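Nuclear RNA export factor 2 (Drosophila melanogaster, PDB 6MRK) acts with Piwi and Nxt1 in ovaries as an effector of cotranscriptional transposon silencing, and may take part in mRNA export from the nucleus. Local coordinates at residues A[4-7]-A[11-14]; A[16-21]-A[36-41]; A[115-118]-A[124-127]; A[164-169]-A[174-179]. All coordinates share one frame; numbering follows the deposited sequence.

Interaction 1: residues A[4-7]-A[11-14]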
# COMPACT_ATOMS: atom_id res chain seq x y z
N ASN A 4 11.81 6.90 -8.49
CA ASN A 4 10.68 7.48 -7.72
C ASN A 4 9.69 8.03 -8.74
O ASN A 4 10.12 8.57 -9.75
CB ASN A 4 11.15 8.57 -6.75
CG ASN A 4 12.05 8.03 -5.66
OD1 ASN A 4 11.91 6.88 -5.26
ND2 ASN A 4 12.97 8.84 -5.18
N PHE A 5 8.40 7.90 -8.46
CA PHE A 5 7.33 8.54 -9.26
C PHE A 5 6.82 9.78 -8.51
O PHE A 5 6.75 9.78 -7.25
CB PHE A 5 6.24 7.51 -9.57
CG PHE A 5 5.14 8.07 -10.43
CD1 PHE A 5 5.40 8.44 -11.73
CD2 PHE A 5 3.88 8.28 -9.91
CE1 PHE A 5 4.41 9.00 -12.51
CE2 PHE A 5 2.89 8.84 -10.69
CZ PHE A 5 3.15 9.21 -11.99
N LEU A 6 6.53 10.84 -9.27
CA LEU A 6 5.94 12.10 -8.76
C LEU A 6 4.76 12.51 -9.65
O LEU A 6 4.98 12.93 -10.77
CB LEU A 6 7.00 13.19 -8.72
CG LEU A 6 6.78 14.26 -7.65
CD1 LEU A 6 6.26 13.66 -6.36
CD2 LEU A 6 8.07 15.00 -7.39
N CYS A 7 3.57 12.34 -9.12
CA CYS A 7 2.26 12.91 -9.52
C CYS A 7 2.39 14.30 -10.16
O CYS A 7 1.97 14.49 -11.31
CB CYS A 7 1.49 13.08 -8.21
SG CYS A 7 -0.27 12.81 -8.37
N ALA A 11 4.02 18.42 -5.25
CA ALA A 11 4.06 17.36 -4.24
C ALA A 11 5.50 17.05 -3.82
O ALA A 11 5.67 16.25 -2.89
CB ALA A 11 3.41 16.12 -4.80
N TYR A 12 6.51 17.62 -4.47
CA TYR A 12 7.90 17.14 -4.28
C TYR A 12 8.32 17.22 -2.81
O TYR A 12 8.85 16.21 -2.30
CB TYR A 12 8.95 17.89 -5.09
CG TYR A 12 10.32 17.35 -4.78
CD1 TYR A 12 10.66 16.05 -5.15
CD2 TYR A 12 11.24 18.06 -4.00
CE1 TYR A 12 11.88 15.50 -4.82
CE2 TYR A 12 12.48 17.53 -3.68
CZ TYR A 12 12.80 16.24 -4.09
OH TYR A 12 13.99 15.63 -3.81
N GLU A 13 8.17 18.36 -2.14
CA GLU A 13 8.77 18.50 -0.79
C GLU A 13 7.83 17.91 0.28
O GLU A 13 8.21 17.96 1.45
CB GLU A 13 9.29 19.91 -0.50
CG GLU A 13 8.29 21.04 -0.68
CD GLU A 13 8.81 22.35 -0.09
OE1 GLU A 13 10.05 22.47 0.11
OE2 GLU A 13 7.98 23.24 0.19
N LEU A 14 6.70 17.31 -0.12
CA LEU A 14 5.80 16.50 0.77
C LEU A 14 6.37 15.08 0.96
O LEU A 14 5.99 14.42 1.94
CB LEU A 14 4.38 16.42 0.20
CG LEU A 14 3.61 15.13 0.49
CD1 LEU A 14 2.15 15.41 0.82
CD2 LEU A 14 3.74 14.13 -0.66
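Leu6 meets Ala11 and Tyr12 in a small, purely apolar strand-to-helix contact at the N-terminal end of the NTF2-like domain, where residues 5-6 form a weakly bonded edge strand and helix 12-27 begins. It illustrates how one forked side chain can join two elements whose backbones stay apart: Leu6 CA and Tyr12 CA are 7.0 Å from each other, and no hydrogen bond passes between the segments. In the sheet, the edge strand is held by strand 104-119, with which it runs parallel: Phe5 makes backbone hydrogen bonds to Thr114 and Val116. Leu6 also rests on Val116, so the leucine fills the angle between sheet and helix. Its CG lies roughly opposite the backbone N (chi1 -151°), a setting that carries the fork toward the start of the helix and splits the work between the two methyls. CD1 goes to the buried methyl of Ala11, 4.1 Å from its CB, while the same alanine leans on Tyr119. Locally, Leu14 N donates to Ala11 O at 3.1 Å. The other branch serves the more exposed Tyr12, whose side chain crosses that of Leu6 at about a right angle. There is no stacking over the ring here: the methyl CD2 of Leu6 arrives at the ring edge, in its plane, 3.6 Å from Tyr12 CD1 and 3.8 Å from Tyr12 CB.

Interaction 2: residues A[16-21]-A[36-41]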
# COMPACT_ATOMS: atom_id res chain seq x y z
N GLY A 16 9.67 14.29 1.56
CA GLY A 16 10.57 14.45 2.72
C GLY A 16 9.83 14.92 3.95
O GLY A 16 10.14 14.43 5.04
N ALA A 17 8.88 15.84 3.81
CA ALA A 17 8.18 16.46 4.95
C ALA A 17 7.36 15.39 5.69
O ALA A 17 7.64 15.17 6.88
CB ALA A 17 7.31 17.60 4.49
N PHE A 18 6.40 14.76 5.02
CA PHE A 18 5.47 13.81 5.67
C PHE A 18 6.16 12.46 5.88
O PHE A 18 6.24 12.00 7.02
CB PHE A 18 4.18 13.63 4.87
CG PHE A 18 3.42 12.39 5.24
CD1 PHE A 18 2.98 12.21 6.54
CD2 PHE A 18 3.18 11.38 4.31
CE1 PHE A 18 2.29 11.07 6.91
CE2 PHE A 18 2.50 10.23 4.68
CZ PHE A 18 2.06 10.08 5.98
N LEU A 19 6.61 11.82 4.80
CA LEU A 19 7.03 10.40 4.78
C LEU A 19 8.24 10.24 5.69
O LEU A 19 8.22 9.41 6.60
CB LEU A 19 7.34 10.00 3.33
CG LEU A 19 7.35 8.51 3.01
CD1 LEU A 19 6.10 7.82 3.54
CD2 LEU A 19 7.47 8.30 1.51
N GLU A 20 9.24 11.08 5.49
CA GLU A 20 10.54 10.99 6.19
C GLU A 20 10.43 11.52 7.62
O GLU A 20 11.32 11.20 8.40
CB GLU A 20 11.64 11.66 5.37
CG GLU A 20 11.90 10.96 4.04
CD GLU A 20 12.87 11.63 3.08
OE1 GLU A 20 12.85 11.27 1.87
OE2 GLU A 20 13.65 12.51 3.52
N ASN A 21 9.40 12.27 8.00
CA ASN A 21 9.19 12.63 9.43
C ASN A 21 8.38 11.52 10.12
O ASN A 21 8.80 11.04 11.19
CB ASN A 21 8.52 14.00 9.61
CG ASN A 21 9.49 15.15 9.42
OD1 ASN A 21 10.68 15.03 9.74
ND2 ASN A 21 9.02 16.26 8.89
N TYR A 36 -0.52 9.65 17.13
CA TYR A 36 -1.99 9.76 17.36
C TYR A 36 -2.51 10.94 16.53
O TYR A 36 -3.67 10.88 16.09
CB TYR A 36 -2.32 9.85 18.85
CG TYR A 36 -3.81 9.92 19.15
CD1 TYR A 36 -4.63 8.81 18.98
CD2 TYR A 36 -4.40 11.10 19.56
CE1 TYR A 36 -5.99 8.88 19.21
CE2 TYR A 36 -5.76 11.19 19.81
CZ TYR A 36 -6.55 10.07 19.63
OH TYR A 36 -7.89 10.16 19.89
N LYS A 37 -1.65 11.94 16.29
CA LYS A 37 -2.04 13.23 15.65
C LYS A 37 -2.42 13.04 14.19
O LYS A 37 -3.19 13.85 13.71
CB LYS A 37 -0.92 14.27 15.73
CG LYS A 37 0.42 13.83 15.17
CD LYS A 37 1.41 14.95 14.96
CE LYS A 37 2.84 14.48 15.10
NZ LYS A 37 3.73 15.60 15.48
N TYR A 38 -1.89 12.05 13.48
CA TYR A 38 -2.13 11.91 12.02
C TYR A 38 -3.47 11.24 11.75
O TYR A 38 -3.99 11.37 10.65
CB TYR A 38 -1.10 11.03 11.31
CG TYR A 38 0.31 11.52 11.34
CD1 TYR A 38 0.75 12.53 10.50
CD2 TYR A 38 1.22 10.98 12.22
CE1 TYR A 38 2.06 12.98 10.54
CE2 TYR A 38 2.53 11.42 12.28
CZ TYR A 38 2.95 12.41 11.42
OH TYR A 38 4.24 12.81 11.51
N TYR A 39 -3.95 10.46 12.71
CA TYR A 39 -5.08 9.54 12.50
C TYR A 39 -6.34 10.26 12.97
O TYR A 39 -6.26 11.26 13.68
CB TYR A 39 -4.80 8.17 13.16
CG TYR A 39 -3.69 7.40 12.50
CD1 TYR A 39 -3.95 6.56 11.42
CD2 TYR A 39 -2.38 7.53 12.91
CE1 TYR A 39 -2.94 5.86 10.79
CE2 TYR A 39 -1.35 6.83 12.29
CZ TYR A 39 -1.63 6.00 11.22
OH TYR A 39 -0.63 5.32 10.59
N SER A 40 -7.48 9.78 12.53
CA SER A 40 -8.77 10.39 12.86
C SER A 40 -9.75 9.27 13.21
O SER A 40 -9.37 8.09 13.15
CB SER A 40 -9.25 11.20 11.73
OG SER A 40 -10.02 10.39 10.87
N GLU A 41 -10.97 9.65 13.55
CA GLU A 41 -12.04 8.77 14.09
C GLU A 41 -12.42 7.75 13.00
O GLU A 41 -12.85 6.63 13.36
CB GLU A 41 -13.21 9.67 14.52
CG GLU A 41 -12.83 10.82 15.48
CD GLU A 41 -12.14 12.09 14.96
OE1 GLU A 41 -11.60 12.10 13.82
OE2 GLU A 41 -12.10 13.09 15.72
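Phe18 of helix 12-27 and Tyr38 of the loop that leads into strand 44-49 form an offset edge-to-face aromatic pair, a compact example of two distant backbones being linked by rings alone. The centroids are 5.9 Å apart and the ring planes stand at 69°, with the edge of Phe18 directed at the face of Tyr38. The closest approach is made by Phe18 CE1, which lies 4.1 Å from Tyr38 CE1. Phe18 gets there by reach: its CG is anti to the backbone N (chi1 162°), and the far end of the ring comes closer to the loop than its root does. Tyr38 already starts toward the helix.

This aromatic meeting is the packed side. Phe18 is buried, with Phe160 edge-to-face against it and Leu178 also touching its side chain, while Tyr38 adds a ring contact with Tyr22 and is fixed by backbone hydrogen bonding to Ile180. The remainder is loose. Even the closest pair of CA atoms, those of Phe18 and Tyr38, are 10.1 Å apart, and no hydrogen bond crosses between the segments. Toward the outer side the exposed Asn21 stops short of touching the loop, and the aliphatic part of Lys37, also an exposed residue, sets its CG over the rim of one Tyr38 face, 4.2 Å above the plane. A long N-terminal helix packed against a curved sheet is the arrangement of the NTF2-like fold; here the Phe18-Tyr38 pair ties that helix to the loop before strand 44-49.

Interaction 3: residues A[115-118]-A[124-127]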
# COMPACT_ATOMS: atom_id res chain seq x y z
N ASP A 115 6.29 6.59 -4.60
CA ASP A 115 5.30 6.75 -5.70
C ASP A 115 4.20 7.67 -5.19
O ASP A 115 3.37 7.18 -4.42
CB ASP A 115 4.71 5.42 -6.17
CG ASP A 115 5.70 4.46 -6.78
OD1 ASP A 115 6.47 3.84 -6.01
OD2 ASP A 115 5.72 4.32 -8.04
N VAL A 116 4.19 8.94 -5.56
CA VAL A 116 3.05 9.84 -5.25
C VAL A 116 2.05 9.70 -6.38
O VAL A 116 2.42 9.96 -7.51
CB VAL A 116 3.48 11.31 -5.05
CG1 VAL A 116 2.29 12.16 -4.67
CG2 VAL A 116 4.59 11.45 -4.02
N MET A 117 0.82 9.29 -6.09
CA MET A 117 -0.11 8.81 -7.14
C MET A 117 -1.26 9.79 -7.33
O MET A 117 -1.81 9.80 -8.44
CB MET A 117 -0.67 7.43 -6.79
CG MET A 117 0.42 6.41 -6.46
SD MET A 117 1.38 5.77 -7.87
CE MET A 117 0.10 5.48 -9.09
N HIS A 118 -1.64 10.55 -6.30
CA HIS A 118 -2.63 11.65 -6.38
C HIS A 118 -2.13 12.81 -5.54
O HIS A 118 -1.40 12.58 -4.57
CB HIS A 118 -4.02 11.22 -5.92
CG HIS A 118 -4.51 10.05 -6.70
ND1 HIS A 118 -5.28 9.05 -6.14
CD2 HIS A 118 -4.29 9.69 -7.99
CE1 HIS A 118 -5.54 8.13 -7.06
NE2 HIS A 118 -4.95 8.52 -8.20
N ALA A 124 -3.68 13.58 -0.83
CA ALA A 124 -2.74 12.80 -1.66
C ALA A 124 -2.81 11.30 -1.34
O ALA A 124 -3.36 10.90 -0.31
CB ALA A 124 -1.34 13.33 -1.47
N VAL A 125 -2.26 10.52 -2.26
CA VAL A 125 -1.99 9.06 -2.11
C VAL A 125 -0.49 8.90 -2.28
O VAL A 125 0.03 9.41 -3.27
CB VAL A 125 -2.76 8.26 -3.17
CG1 VAL A 125 -2.45 6.77 -3.07
CG2 VAL A 125 -4.25 8.53 -3.07
N ILE A 126 0.18 8.26 -1.34
CA ILE A 126 1.67 8.20 -1.36
C ILE A 126 2.16 6.84 -0.86
O ILE A 126 1.74 6.39 0.19
CB ILE A 126 2.26 9.40 -0.61
CG1 ILE A 126 3.68 9.12 -0.11
CG2 ILE A 126 1.37 9.84 0.53
CD1 ILE A 126 4.46 10.39 0.14
N TYR A 127 2.98 6.20 -1.66
CA TYR A 127 3.48 4.83 -1.41
C TYR A 127 4.98 4.92 -1.24
O TYR A 127 5.59 5.75 -1.90
CB TYR A 127 3.13 3.87 -2.55
CG TYR A 127 1.68 3.80 -2.95
CD1 TYR A 127 0.65 3.99 -2.04
CD2 TYR A 127 1.33 3.50 -4.24
CE1 TYR A 127 -0.68 3.89 -2.40
CE2 TYR A 127 -0.00 3.38 -4.63
CZ TYR A 127 -1.01 3.58 -3.71
OH TYR A 127 -2.31 3.50 -4.10
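Val125 O receives a nearly straight hydrogen bond from Met117 N, 2.9 Å long with 176° at the hydrogen, in the antiparallel hairpin of strands 104-119 and 123-135. Asp115 and Tyr127 form a hydrogen-bonded pair next to it, Asp115 N donating to Tyr127 O at 2.9 Å and Tyr127 N to Asp115 O at 3.0 Å. Beyond Met117 the register slips by one residue: Val125 N turns to His118 O at 3.2 Å, so Met117 and His118 both stand opposite Val125, as in a classic beta bulge. That donor sits above the carbonyl plane of His118, a less direct approach than at Met117.

Val116 and Ile126 face helix 12-27, touching Val15 and Leu19 respectively. On the opposite face His118 and Val125 lie side by side, whereas Met117 crosses Tyr127 at about a right angle. With CG beside its backbone N (chi1 -53°), Met117 places that carbon 3.6 Å from Tyr127 CE2, and its SD makes an oblique Met-aromatic contact, 5.1 Å from the ring centroid. Outside the hairpin, Asp115 gives a salt bridge and a hydrogen bond to another protein chain, probably Nxt1, on which Met117, His118 and Tyr127 also pack; charge probably contributes to this interface along with shape.

Interaction 4: residues A[164-169]-A[174-179]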
# COMPACT_ATOMS: atom_id res chain seq x y z
N PHE A 164 -5.92 16.74 3.43
CA PHE A 164 -5.39 18.07 3.79
C PHE A 164 -6.55 18.89 4.35
O PHE A 164 -7.60 19.01 3.68
CB PHE A 164 -4.73 18.67 2.55
CG PHE A 164 -3.54 17.91 2.00
CD1 PHE A 164 -2.80 17.06 2.79
CD2 PHE A 164 -3.13 18.11 0.69
CE1 PHE A 164 -1.69 16.41 2.29
CE2 PHE A 164 -2.02 17.44 0.19
CZ PHE A 164 -1.30 16.60 0.99
N ASP A 165 -6.40 19.39 5.57
CA ASP A 165 -7.42 20.19 6.30
C ASP A 165 -6.77 21.49 6.75
O ASP A 165 -5.62 21.43 7.22
CB ASP A 165 -7.90 19.50 7.58
CG ASP A 165 -8.13 18.01 7.46
OD1 ASP A 165 -7.85 17.45 6.39
OD2 ASP A 165 -8.58 17.41 8.46
N GLU A 166 -7.49 22.62 6.68
CA GLU A 166 -6.91 23.92 7.12
C GLU A 166 -6.74 23.84 8.65
O GLU A 166 -7.73 23.61 9.37
CB GLU A 166 -7.70 25.14 6.59
CG GLU A 166 -6.83 26.15 5.82
CD GLU A 166 -6.25 25.69 4.47
OE1 GLU A 166 -7.00 25.74 3.45
OE2 GLU A 166 -5.05 25.29 4.41
N ALA A 167 -5.48 23.90 9.10
CA ALA A 167 -5.12 23.98 10.53
C ALA A 167 -5.63 25.33 11.01
O ALA A 167 -5.53 26.33 10.25
CB ALA A 167 -3.63 23.83 10.71
N ASN A 168 -6.21 25.35 12.19
CA ASN A 168 -6.83 26.54 12.68
C ASN A 168 -6.06 27.08 13.84
O ASN A 168 -6.55 27.18 14.95
CB ASN A 168 -8.26 26.26 13.07
CG ASN A 168 -9.19 26.34 11.91
OD1 ASN A 168 -10.18 25.63 11.85
ND2 ASN A 168 -8.88 27.20 10.97
N LEU A 169 -4.84 27.47 13.55
CA LEU A 169 -4.04 28.23 14.47
C LEU A 169 -4.75 29.54 14.43
O LEU A 169 -5.62 29.74 13.59
CB LEU A 169 -2.63 28.36 13.93
CG LEU A 169 -1.98 27.17 13.22
CD1 LEU A 169 -1.85 25.94 14.08
CD2 LEU A 169 -2.72 26.81 11.97
N ARG A 174 -3.75 30.65 6.29
CA ARG A 174 -4.11 29.28 5.83
C ARG A 174 -2.89 28.37 6.10
O ARG A 174 -1.75 28.78 5.76
CB ARG A 174 -4.50 29.26 4.35
CG ARG A 174 -5.49 30.34 3.92
CD ARG A 174 -6.95 29.89 3.95
NE ARG A 174 -7.14 28.74 3.07
CZ ARG A 174 -8.30 28.34 2.54
NH1 ARG A 174 -9.42 28.99 2.77
NH2 ARG A 174 -8.32 27.26 1.76
N ALA A 175 -3.11 27.22 6.74
CA ALA A 175 -2.10 26.15 6.92
C ALA A 175 -2.79 24.80 6.74
O ALA A 175 -3.97 24.73 7.08
CB ALA A 175 -1.46 26.25 8.28
N ARG A 176 -2.06 23.78 6.28
CA ARG A 176 -2.62 22.42 6.09
C ARG A 176 -2.11 21.48 7.19
O ARG A 176 -0.91 21.43 7.43
CB ARG A 176 -2.28 21.91 4.69
CG ARG A 176 -3.36 22.20 3.65
CD ARG A 176 -2.80 22.41 2.26
NE ARG A 176 -1.71 21.49 1.96
CZ ARG A 176 -1.29 21.16 0.75
NH1 ARG A 176 -0.29 20.31 0.61
NH2 ARG A 176 -1.88 21.67 -0.33
N ARG A 177 -3.04 20.79 7.84
CA ARG A 177 -2.75 19.64 8.73
C ARG A 177 -2.96 18.38 7.89
O ARG A 177 -3.95 18.31 7.11
CB ARG A 177 -3.62 19.73 9.99
CG ARG A 177 -3.68 18.45 10.81
CD ARG A 177 -3.67 18.66 12.32
NE ARG A 177 -4.73 19.54 12.82
CZ ARG A 177 -4.54 20.70 13.47
NH1 ARG A 177 -3.32 21.15 13.71
NH2 ARG A 177 -5.59 21.40 13.87
N LEU A 178 -2.02 17.44 7.98
CA LEU A 178 -2.10 16.17 7.24
C LEU A 178 -2.85 15.18 8.12
O LEU A 178 -2.54 15.13 9.33
CB LEU A 178 -0.71 15.66 6.88
CG LEU A 178 -0.71 14.50 5.89
CD1 LEU A 178 0.35 14.70 4.82
CD2 LEU A 178 -0.50 13.16 6.58
N LYS A 179 -3.83 14.49 7.56
CA LYS A 179 -4.50 13.39 8.29
C LYS A 179 -4.37 12.14 7.44
O LYS A 179 -4.51 12.25 6.22
CB LYS A 179 -5.97 13.71 8.58
CG LYS A 179 -6.27 14.61 9.78
CD LYS A 179 -5.44 14.36 11.00
CE LYS A 179 -6.26 14.27 12.26
NZ LYS A 179 -5.39 14.37 13.45
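With CG beside its own backbone N (chi1 -63°), Phe164 lays its ring back along the strand, and the chain of Arg176, bent at chi2 and chi3, places its guanidinium flat over one face. The two planes differ by 16°, and Arg176 CZ stands 4.1 Å from the Phe164 ring centroid, displaced from the middle: a stacked, off-centre cation-pi pair. Leu178 lies at the ring edge, its CD1 in plane, 3.7 Å from Phe164 CE1. Beyond the stack, Arg176 NH1 has a weak hydrogen bond to Tyr119 OH, which may steady the group.

These residues belong to the antiparallel hairpin of strands 152-166 and 176-188 in the NTF2-like sheet, here near its outlying tip. Asp165 and Arg177 form a hydrogen-bonded pair: Arg177 N donates to Asp165 O at 2.7 Å, and Asp165 N to Arg177 O at 3.1 Å. Ala167 N adds a further bond to Ala175 O, more bent (146° at the hydrogen).

Charge returns toward the turn. Glu166, its chain bent at chi2, sets OE1 2.6 Å from Arg174 NH2 in a salt bridge, but the oxygen comes over the guanidinium face and the two planar groups are skewed. Across the strands, Ala167 CB covers the rim of one face of the Arg177 guanidinium, 3.9 Å above its plane. At the exposed end Leu169 CD2 touches Ala175 CB at 3.9 Å.

How the interactions relate
Read from the N terminus, the four contacts follow in series, none enclosing or crossing another. Interaction 1 closes the short turn from edge strand to helix; interaction 2 spans the rest of helix 12-27 and the loop after it. Interactions 3 and 4 close two successive hairpins of the same sheet, with strands 123-135 and 152-166 as neighbours between them. Segment 4-7 of interaction 1 bonds along strand 104-119 of interaction 3, Cys7 N to Val116 O. Helix 12-27 then binds the set together: Leu14 touches Phe164 and later turns meet both hairpins, so the helix lies on the face of the sheet that the edge strand and both hairpins help build.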